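PDB 6SMO: PKS_KS domain-containing protein, which probably acts as a beta-ketoacyl-[acyl carrier protein] synthase, extending acyl chains in polyketide or fatty-acid biosynthesis, and here holds a bound linear polyketone. Local coordinates for residues W48-H52 / N53-G57; K158-D161 / Y162-F165; M306-A309 / R310-M314. All blocks are in the same frame, centred on the assembly; numbering follows the deposited sequence.

Contact 1: residues W48-H52 / N53-G57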
ATOM      1  N   TRP B  48      20.439  18.576  -1.503  1.00 36.87           N
ATOM      2  CA  TRP B  48      20.542  19.187  -2.858  1.00 36.85           C
ATOM      3  C   TRP B  48      22.003  19.212  -3.324  1.00 37.14           C
ATOM      4  O   TRP B  48      22.260  18.777  -4.465  1.00 37.43           O
ATOM      5  CB  TRP B  48      19.936  20.596  -2.890  1.00 36.52           C
ATOM      6  CG  TRP B  48      20.176  21.287  -4.196  1.00 36.09           C
ATOM      7  CD1 TRP B  48      21.028  22.326  -4.438  1.00 36.19           C
ATOM      8  CD2 TRP B  48      19.597  20.941  -5.468  1.00 35.44           C
ATOM      9  NE1 TRP B  48      20.998  22.665  -5.764  1.00 36.18           N
ATOM     10  CE2 TRP B  48      20.130  21.834  -6.421  1.00 35.63           C
ATOM     11  CE3 TRP B  48      18.674  19.976  -5.888  1.00 35.09           C
ATOM     12  CZ2 TRP B  48      19.767  21.787  -7.767  1.00 35.38           C
ATOM     13  CZ3 TRP B  48      18.316  19.932  -7.219  1.00 34.91           C
ATOM     14  CH2 TRP B  48      18.856  20.827  -8.144  1.00 34.94           C
ATOM     15  N   ASN B  49      22.907  19.721  -2.480  1.00 37.62           N
ATOM     16  CA  ASN B  49      24.349  19.919  -2.793  1.00 37.72           C
ATOM     17  C   ASN B  49      24.957  18.611  -3.314  1.00 37.28           C
ATOM     18  O   ASN B  49      25.697  18.667  -4.313  1.00 37.24           O
ATOM     19  CB  ASN B  49      25.131  20.427  -1.577  1.00 38.49           C
ATOM     20  CG  ASN B  49      24.811  21.864  -1.217  1.00 38.93           C
ATOM     21  OD1 ASN B  49      24.434  22.658  -2.076  1.00 39.30           O
ATOM     22  ND2 ASN B  49      24.962  22.207   0.051  1.00 39.55           N
ATOM     23  N   ASN B  50      24.651  17.484  -2.662  1.00 36.72           N
ATOM     24  CA  ASN B  50      25.247  16.156  -2.965  1.00 37.03           C
ATOM     25  C   ASN B  50      24.712  15.639  -4.308  1.00 37.25           C
ATOM     26  O   ASN B  50      25.538  15.167  -5.116  1.00 37.98           O
ATOM     27  CB  ASN B  50      25.024  15.162  -1.821  1.00 36.90           C
ATOM     28  CG  ASN B  50      25.889  15.454  -0.613  1.00 37.07           C
ATOM     29  OD1 ASN B  50      25.390  15.577   0.503  1.00 36.92           O
ATOM     30  ND2 ASN B  50      27.189  15.579  -0.824  1.00 37.58           N
ATOM     31  N   ILE B  51      23.398  15.731  -4.548  1.00 36.88           N
ATOM     32  CA  ILE B  51      22.751  15.212  -5.793  1.00 36.87           C
ATOM     33  C   ILE B  51      23.097  16.134  -6.971  1.00 36.85           C
ATOM     34  O   ILE B  51      23.133  15.632  -8.112  1.00 36.32           O
ATOM     35  CB  ILE B  51      21.227  15.014  -5.631  1.00 36.88           C
ATOM     36  CG1 ILE B  51      20.467  16.332  -5.450  1.00 36.96           C
ATOM     37  CG2 ILE B  51      20.933  14.032  -4.506  1.00 37.11           C
ATOM     38  CD1 ILE B  51      18.989  16.227  -5.752  1.00 36.85           C
ATOM     39  N   HIS B  52      23.344  17.423  -6.703  1.00 36.95           N
ATOM     40  CA  HIS B  52      23.793  18.428  -7.705  1.00 37.24           C
ATOM     41  C   HIS B  52      25.139  17.996  -8.298  1.00 38.17           C
ATOM     42  O   HIS B  52      25.257  17.965  -9.539  1.00 37.96           O
ATOM     43  CB  HIS B  52      23.880  19.824  -7.072  1.00 36.87           C
ATOM     44  CG  HIS B  52      24.285  20.892  -8.031  1.00 36.34           C
ATOM     45  ND1 HIS B  52      25.607  21.161  -8.321  1.00 36.51           N
ATOM     46  CD2 HIS B  52      23.552  21.756  -8.766  1.00 35.92           C
ATOM     47  CE1 HIS B  52      25.672  22.145  -9.195  1.00 36.46           C
ATOM     48  NE2 HIS B  52      24.424  22.528  -9.483  1.00 36.10           N
ATOM     49  N   ASN B  53      26.104  17.668  -7.431  1.00 39.13           N
ATOM     50  CA  ASN B  53      27.505  17.322  -7.798  1.00 40.38           C
ATOM     51  C   ASN B  53      27.571  15.883  -8.326  1.00 40.84           C
ATOM     52  O   ASN B  53      28.572  15.551  -8.989  1.00 41.26           O
ATOM     53  CB  ASN B  53      28.455  17.512  -6.613  1.00 41.08           C
ATOM     54  CG  ASN B  53      28.404  18.908  -6.027  1.00 41.32           C
ATOM     55  OD1 ASN B  53      28.145  19.879  -6.735  1.00 41.82           O
ATOM     56  ND2 ASN B  53      28.650  19.018  -4.731  1.00 41.42           N
ATOM     57  N   GLY B  54      26.554  15.064  -8.033  1.00 41.19           N
ATOM     58  CA  GLY B  54      26.459  13.659  -8.476  1.00 41.76           C
ATOM     59  C   GLY B  54      27.212  12.725  -7.544  1.00 42.40           C
ATOM     60  O   GLY B  54      27.839  11.771  -8.046  1.00 41.97           O
ATOM     61  N   LYS B  55      27.156  12.989  -6.234  1.00 43.23           N
ATOM     62  CA  LYS B  55      27.839  12.187  -5.184  1.00 44.11           C
ATOM     63  C   LYS B  55      26.912  11.048  -4.747  1.00 43.87           C
ATOM     64  O   LYS B  55      25.750  11.334  -4.392  1.00 43.14           O
ATOM     65  CB  LYS B  55      28.223  13.061  -3.987  1.00 45.83           C
ATOM     66  CG  LYS B  55      29.167  12.399  -2.992  1.00 47.60           C
ATOM     67  CD  LYS B  55      29.542  13.281  -1.822  1.00 49.37           C
ATOM     68  CE  LYS B  55      30.544  12.631  -0.893  1.00 50.85           C
ATOM     69  NZ  LYS B  55      30.878  13.508   0.254  1.00 51.95           N
ATOM     70  N   SER B  56      27.413   9.811  -4.774  1.00 43.31           N
ATOM     71  CA  SER B  56      26.690   8.589  -4.338  1.00 42.78           C
ATOM     72  C   SER B  56      26.519   8.615  -2.815  1.00 42.87           C
ATOM     73  O   SER B  56      27.492   8.970  -2.118  1.00 43.71           O
ATOM     74  CB  SER B  56      27.406   7.341  -4.789  1.00 42.89           C
ATOM     75  OG  SER B  56      26.679   6.178  -4.420  1.00 42.86           O
ATOM     76  N   GLY B  57      25.321   8.268  -2.334  1.00 42.14           N
ATOM     77  CA  GLY B  57      25.011   8.070  -0.905  1.00 41.68           C
ATOM     78  C   GLY B  57      24.989   6.594  -0.539  1.00 41.18           C
ATOM     79  O   GLY B  57      24.614   6.279   0.607  1.00 41.23           O
TER
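The carbonyl oxygen N50 O takes two backbone N-H groups from the chain that follows it. K55 N reaches it at 2.9 Å along an almost straight bond (171° at the hydrogen), and G54 N adds a weak one at 3.1 Å. One residue earlier, N53 N still makes the ordinary helical bond to N49 O, at 3.3 Å.

Beside these backbone bonds, the H52 and N53 side chains are joined by one hydrogen bond. H52 ND1 gives its N-H to N53 OD1 at 3.3 Å; the oxygen sits close to the plane of the imidazole, whereas the donor rises above the amide plane of N53. Ring and amide stand 88° apart, nearly perpendicular. With CG anti to the backbone N (chi1 -178°), the H52 ring swings out next to its own carbonyl and so meets the following residue. The ring also stacks on Y390, while H52 CB lies 4.2 Å above the W48 ring plane, toward its rim.

On another side of the turn, the extended K55 chain runs alongside the N50 side chain, both pointing the same way. I51 faces inward onto A381 of helix 372-388. The 6→1 bond from K55 N to N50 O, with G54 at positive phi just past the last helical residue, is characteristic of a Schellman-type end to helix 44-53.

Contact 2: residues K158-D161 / Y162-F165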
ATOM      1  N   LYS B 158       6.239  -7.621  25.336  1.00 70.17           N
ATOM      2  CA  LYS B 158       6.144  -6.342  26.090  1.00 71.40           C
ATOM      3  C   LYS B 158       4.929  -5.547  25.599  1.00 71.24           C
ATOM      4  O   LYS B 158       4.427  -5.843  24.496  1.00 70.81           O
ATOM      5  CB  LYS B 158       7.430  -5.524  25.930  1.00 72.09           C
ATOM      6  CG  LYS B 158       8.626  -6.042  26.717  1.00 73.30           C
ATOM      7  CD  LYS B 158       8.541  -5.755  28.201  1.00 74.08           C
ATOM      8  CE  LYS B 158       9.728  -6.284  28.977  1.00 75.01           C
ATOM      9  NZ  LYS B 158       9.688  -5.857  30.395  1.00 75.46           N
ATOM     10  N   SER B 159       4.486  -4.574  26.402  1.00 72.12           N
ATOM     11  CA  SER B 159       3.371  -3.638  26.097  1.00 72.57           C
ATOM     12  C   SER B 159       3.754  -2.730  24.920  1.00 71.41           C
ATOM     13  O   SER B 159       2.850  -2.358  24.144  1.00 70.64           O
ATOM     14  CB  SER B 159       3.002  -2.831  27.317  1.00 73.26           C
ATOM     15  OG  SER B 159       1.891  -1.987  27.053  1.00 73.34           O
ATOM     16  N   GLU B 160       5.045  -2.403  24.791  1.00 70.71           N
ATOM     17  CA  GLU B 160       5.588  -1.445  23.788  1.00 68.91           C
ATOM     18  C   GLU B 160       5.611  -2.083  22.390  1.00 66.79           C
ATOM     19  O   GLU B 160       5.662  -1.318  21.407  1.00 64.92           O
ATOM     20  CB  GLU B 160       6.999  -0.999  24.184  1.00 71.36           C
ATOM     21  CG  GLU B 160       7.082  -0.308  25.537  1.00 73.36           C
ATOM     22  CD  GLU B 160       6.519   1.104  25.584  1.00 74.70           C
ATOM     23  OE1 GLU B 160       5.304   1.265  25.356  1.00 76.25           O
ATOM     24  OE2 GLU B 160       7.300   2.040  25.849  1.00 75.51           O
ATOM     25  N   ASP B 161       5.577  -3.419  22.303  1.00 64.60           N
ATOM     26  CA  ASP B 161       5.755  -4.198  21.045  1.00 63.05           C
ATOM     27  C   ASP B 161       4.577  -3.977  20.084  1.00 60.92           C
ATOM     28  O   ASP B 161       4.795  -4.115  18.864  1.00 59.26           O
ATOM     29  CB  ASP B 161       5.920  -5.693  21.329  1.00 62.58           C
ATOM     30  CG  ASP B 161       7.254  -6.067  21.952  1.00 63.05           C
ATOM     31  OD1 ASP B 161       8.264  -5.411  21.622  1.00 62.97           O
ATOM     32  OD2 ASP B 161       7.274  -7.015  22.761  1.00 62.92           O
ATOM     33  N   TYR B 162       3.383  -3.667  20.602  1.00 59.97           N
ATOM     34  CA  TYR B 162       2.134  -3.503  19.809  1.00 58.92           C
ATOM     35  C   TYR B 162       2.255  -2.305  18.855  1.00 57.54           C
ATOM     36  O   TYR B 162       1.608  -2.330  17.788  1.00 55.94           O
ATOM     37  CB  TYR B 162       0.920  -3.345  20.728  1.00 59.99           C
ATOM     38  CG  TYR B 162      -0.406  -3.368  20.009  1.00 60.85           C
ATOM     39  CD1 TYR B 162      -0.967  -4.562  19.585  1.00 61.36           C
ATOM     40  CD2 TYR B 162      -1.097  -2.196  19.740  1.00 60.96           C
ATOM     41  CE1 TYR B 162      -2.182  -4.594  18.918  1.00 61.82           C
ATOM     42  CE2 TYR B 162      -2.313  -2.211  19.075  1.00 61.49           C
ATOM     43  CZ  TYR B 162      -2.858  -3.414  18.662  1.00 61.88           C
ATOM     44  OH  TYR B 162      -4.055  -3.438  18.008  1.00 63.20           O
ATOM     45  N   ASP B 163       3.055  -1.298  19.226  1.00 56.24           N
ATOM     46  CA  ASP B 163       3.266  -0.047  18.447  1.00 55.65           C
ATOM     47  C   ASP B 163       4.009  -0.358  17.139  1.00 54.26           C
ATOM     48  O   ASP B 163       3.835   0.414  16.175  1.00 54.40           O
ATOM     49  CB  ASP B 163       4.020   1.001  19.272  1.00 56.43           C
ATOM     50  CG  ASP B 163       3.293   1.447  20.530  1.00 57.01           C
ATOM     51  OD1 ASP B 163       2.044   1.420  20.531  1.00 57.60           O
ATOM     52  OD2 ASP B 163       3.981   1.818  21.501  1.00 57.05           O
ATOM     53  N   SER B 164       4.806  -1.433  17.109  1.00 52.44           N
ATOM     54  CA  SER B 164       5.602  -1.874  15.931  1.00 51.27           C
ATOM     55  C   SER B 164       4.677  -2.355  14.805  1.00 50.05           C
ATOM     56  O   SER B 164       5.009  -2.115  13.629  1.00 49.08           O
ATOM     57  CB  SER B 164       6.594  -2.944  16.314  1.00 51.62           C
ATOM     58  OG  SER B 164       7.472  -2.481  17.328  1.00 52.13           O
ATOM     59  N   PHE B 165       3.562  -3.007  15.154  1.00 49.76           N
ATOM     60  CA  PHE B 165       2.592  -3.606  14.197  1.00 49.23           C
ATOM     61  C   PHE B 165       1.659  -2.528  13.627  1.00 48.60           C
ATOM     62  O   PHE B 165       0.979  -2.811  12.620  1.00 47.82           O
ATOM     63  CB  PHE B 165       1.810  -4.738  14.867  1.00 49.34           C
ATOM     64  CG  PHE B 165       2.627  -5.978  15.130  1.00 49.13           C
ATOM     65  CD1 PHE B 165       3.409  -6.085  16.272  1.00 49.48           C
ATOM     66  CD2 PHE B 165       2.625  -7.034  14.232  1.00 49.25           C
ATOM     67  CE1 PHE B 165       4.164  -7.224  16.510  1.00 49.79           C
ATOM     68  CE2 PHE B 165       3.380  -8.173  14.472  1.00 49.80           C
ATOM     69  CZ  PHE B 165       4.147  -8.266  15.610  1.00 49.96           C
TER
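D161 O receives S164 N at 3.2 Å, and F165 brings the edge of its ring to the same oxygen, F165 CD1 lying 3.5 Å away with D161 O near the ring plane. The S164 N-H comes in from well above the carbonyl plane instead of along a lone pair. One residue back, D163 N makes a weak bond of 3.4 Å to E160 O. Both bonds span three residues, so the chain here winds as tight 3-10-like turns in the connection between helices 134-144 and 169-178 of the thiolase-type ketosynthase fold.

E160 and D163 stand side by side on the outer surface, pointing the same way, with their carboxylate planes 64° apart. E160 OE1 and D163 OD2 are 4.1 Å from each other, and two like charges this near would be expected to make each acid somewhat harder to ionise. In E160 the bend at chi2 (-73°) leaves its carboxylate alongside that of D163. K205 of the neighbouring Ketoacyl_synth_N domain-containing chain offers D163 OD1 a long, weak ion pair, and L197 of that same chain packs on F165. M137 of helix 134-144 also touches the F165 ring.

The D161 carboxylate ties the turn to helix 134-144, OD1 forming a salt bridge with R143 NH1. D161 OD2 meanwhile reaches back to the start of the segment, where K158 N approaches from above the carboxylate plane, 37° out of it, and bonds at 2.8 Å.

Contact 3: residues M306-A309 / R310-M314; sequences MAMA and RCIDM
R310 meets the preceding turn through its backbone and the base of its side chain. R310 N bonds to M306 O at 3.0 Å, and R310 CB rests 3.5 Å from A307 O. The side chain is extended as far as CD and bends at chi3 (98°). It packs against V292 and against N94 of the neighbouring Ketoacyl_synth_N domain-containing chain.

A309 contributes its carbonyl, which accepts D313 N at 3.2 Å, and D313 CB comes within 3.6 Å of the same oxygen, A309 O. The methyl of A309 points away from the following turn and is covered by F349 and V350 of helix 337-350.

In sequence, helix 306-319 connects strand 284-293 to strand 326-330, two parallel strands separated in the sheet by 431-438 and 420-427. It is thus the helical link of a beta-alpha-beta crossover in the C-terminal half of the thiolase-type fold, and M308, C311 and I312 face the strands.

M308 leaves the helix with CG anti to its own N (chi1 174°). Its side chain, bent at chi2 and chi3, packs against L424, V434 and A346. One helical turn on, I312 meets it through both backbone and side chain. I312 N bonds to M308 O at 3.0 Å, and the I312 side chain leans over the same carbonyl, with CG1 3.3 Å from M308 O. Farther out, I312 CD1 touches M308 CG at 4.1 Å, the two chains crossing at a slant.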
ATOM      1  N   MET B 306       2.860  -0.519 -21.934  1.00 46.70           N
ATOM      2  CA  MET B 306       1.584   0.089 -22.404  1.00 46.95           C
ATOM      3  C   MET B 306       0.812   0.666 -21.210  1.00 44.59           C
ATOM      4  O   MET B 306       0.220   1.752 -21.366  1.00 44.38           O
ATOM      5  CB  MET B 306       0.709  -0.944 -23.122  1.00 48.67           C
ATOM      6  CG  MET B 306       1.288  -1.421 -24.442  1.00 51.34           C
ATOM      7  SD  MET B 306       1.214  -0.161 -25.741  1.00 54.23           S
ATOM      8  CE  MET B 306       1.780  -1.113 -27.151  1.00 54.99           C
ATOM      9  N   ALA B 307       0.811  -0.040 -20.073  1.00 42.35           N
ATOM     10  CA  ALA B 307       0.100   0.346 -18.831  1.00 40.93           C
ATOM     11  C   ALA B 307       0.650   1.680 -18.308  1.00 39.42           C
ATOM     12  O   ALA B 307      -0.161   2.593 -18.058  1.00 39.11           O
ATOM     13  CB  ALA B 307       0.229  -0.745 -17.796  1.00 40.92           C
ATOM     14  N   MET B 308       1.975   1.778 -18.161  1.00 38.15           N
ATOM     15  CA  MET B 308       2.686   2.998 -17.687  1.00 37.19           C
ATOM     16  C   MET B 308       2.405   4.160 -18.649  1.00 37.26           C
ATOM     17  O   MET B 308       2.206   5.287 -18.161  1.00 37.13           O
ATOM     18  CB  MET B 308       4.197   2.755 -17.592  1.00 36.77           C
ATOM     19  CG  MET B 308       5.008   3.997 -17.247  1.00 36.18           C
ATOM     20  SD  MET B 308       4.470   4.809 -15.718  1.00 35.61           S
ATOM     21  CE  MET B 308       5.622   4.102 -14.541  1.00 35.76           C
ATOM     22  N   ALA B 309       2.388   3.889 -19.960  1.00 37.79           N
ATOM     23  CA  ALA B 309       2.110   4.874 -21.033  1.00 38.05           C
ATOM     24  C   ALA B 309       0.689   5.430 -20.879  1.00 38.09           C
ATOM     25  O   ALA B 309       0.509   6.647 -21.087  1.00 38.37           O
ATOM     26  CB  ALA B 309       2.310   4.242 -22.389  1.00 38.31           C
ATOM     27  N   ARG B 310      -0.278   4.573 -20.530  1.00 38.24           N
ATOM     28  CA  ARG B 310      -1.701   4.959 -20.322  1.00 38.77           C
ATOM     29  C   ARG B 310      -1.811   5.823 -19.058  1.00 38.56           C
ATOM     30  O   ARG B 310      -2.619   6.770 -19.067  1.00 38.87           O
ATOM     31  CB  ARG B 310      -2.605   3.724 -20.227  1.00 39.20           C
ATOM     32  CG  ARG B 310      -4.050   3.993 -20.625  1.00 40.08           C
ATOM     33  CD  ARG B 310      -4.950   2.772 -20.567  1.00 40.81           C
ATOM     34  NE  ARG B 310      -5.721   2.701 -19.329  1.00 41.04           N
ATOM     35  CZ  ARG B 310      -5.386   2.007 -18.241  1.00 41.28           C
ATOM     36  NH1 ARG B 310      -6.179   2.028 -17.182  1.00 41.36           N
ATOM     37  NH2 ARG B 310      -4.271   1.295 -18.203  1.00 41.81           N
ATOM     38  N   CYS B 311      -1.024   5.506 -18.024  1.00 38.26           N
ATOM     39  CA  CYS B 311      -0.984   6.226 -16.719  1.00 38.26           C
ATOM     40  C   CYS B 311      -0.462   7.655 -16.920  1.00 38.78           C
ATOM     41  O   CYS B 311      -1.037   8.579 -16.312  1.00 38.97           O
ATOM     42  CB  CYS B 311      -0.114   5.490 -15.707  1.00 37.73           C
ATOM     43  SG  CYS B 311      -0.372   6.045 -14.002  1.00 37.17           S
ATOM     44  N   ILE B 312       0.587   7.820 -17.734  1.00 39.62           N
ATOM     45  CA  ILE B 312       1.177   9.144 -18.105  1.00 40.42           C
ATOM     46  C   ILE B 312       0.109   9.967 -18.840  1.00 41.06           C
ATOM     47  O   ILE B 312      -0.009  11.173 -18.547  1.00 41.38           O
ATOM     48  CB  ILE B 312       2.453   8.976 -18.959  1.00 40.31           C
ATOM     49  CG1 ILE B 312       3.582   8.292 -18.184  1.00 40.34           C
ATOM     50  CG2 ILE B 312       2.907  10.315 -19.523  1.00 40.22           C
ATOM     51  CD1 ILE B 312       4.632   7.650 -19.064  1.00 40.31           C
ATOM     52  N   ASP B 313      -0.625   9.329 -19.757  1.00 42.14           N
ATOM     53  CA  ASP B 313      -1.661   9.968 -20.613  1.00 43.00           C
ATOM     54  C   ASP B 313      -2.801  10.498 -19.733  1.00 42.86           C
ATOM     55  O   ASP B 313      -3.245  11.639 -19.973  1.00 43.66           O
ATOM     56  CB  ASP B 313      -2.187   8.991 -21.669  1.00 44.49           C
ATOM     57  CG  ASP B 313      -3.007   9.655 -22.762  1.00 45.80           C
ATOM     58  OD1 ASP B 313      -2.483  10.588 -23.401  1.00 47.88           O
ATOM     59  OD2 ASP B 313      -4.166   9.236 -22.961  1.00 47.76           O
ATOM     60  N   MET B 314      -3.253   9.703 -18.756  1.00 42.00           N
ATOM     61  CA  MET B 314      -4.397  10.042 -17.866  1.00 41.83           C
ATOM     62  C   MET B 314      -3.979  11.126 -16.863  1.00 39.98           C
ATOM     63  O   MET B 314      -4.850  11.931 -16.482  1.00 40.18           O
ATOM     64  CB  MET B 314      -4.909   8.809 -17.113  1.00 42.78           C
ATOM     65  CG  MET B 314      -5.675   7.842 -17.999  1.00 44.04           C
ATOM     66  SD  MET B 314      -6.936   6.902 -17.103  1.00 45.92           S
ATOM     67  CE  MET B 314      -5.912   5.986 -15.953  1.00 45.19           C
TER

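Following the chain from the N terminus, the three contacts come in series, each a short local turn between adjoining segments; none encloses or crosses another. Contact 1 lies at the end of helix 44-53, which packs on helix 372-388, so an early helix meets one from late in the chain. Contact 2 shapes the connection between helices 134-144 and 169-178, beside the neighbouring chain. Contact 3 lies within helix 306-319, whose side chains pack on strands 284-293, 420-427 and 431-438. It sits across the chain's centre from contact 2, their centres about 41 Å apart. Even contacts 1 and 3 stay about 20 Å apart at their nearest atoms.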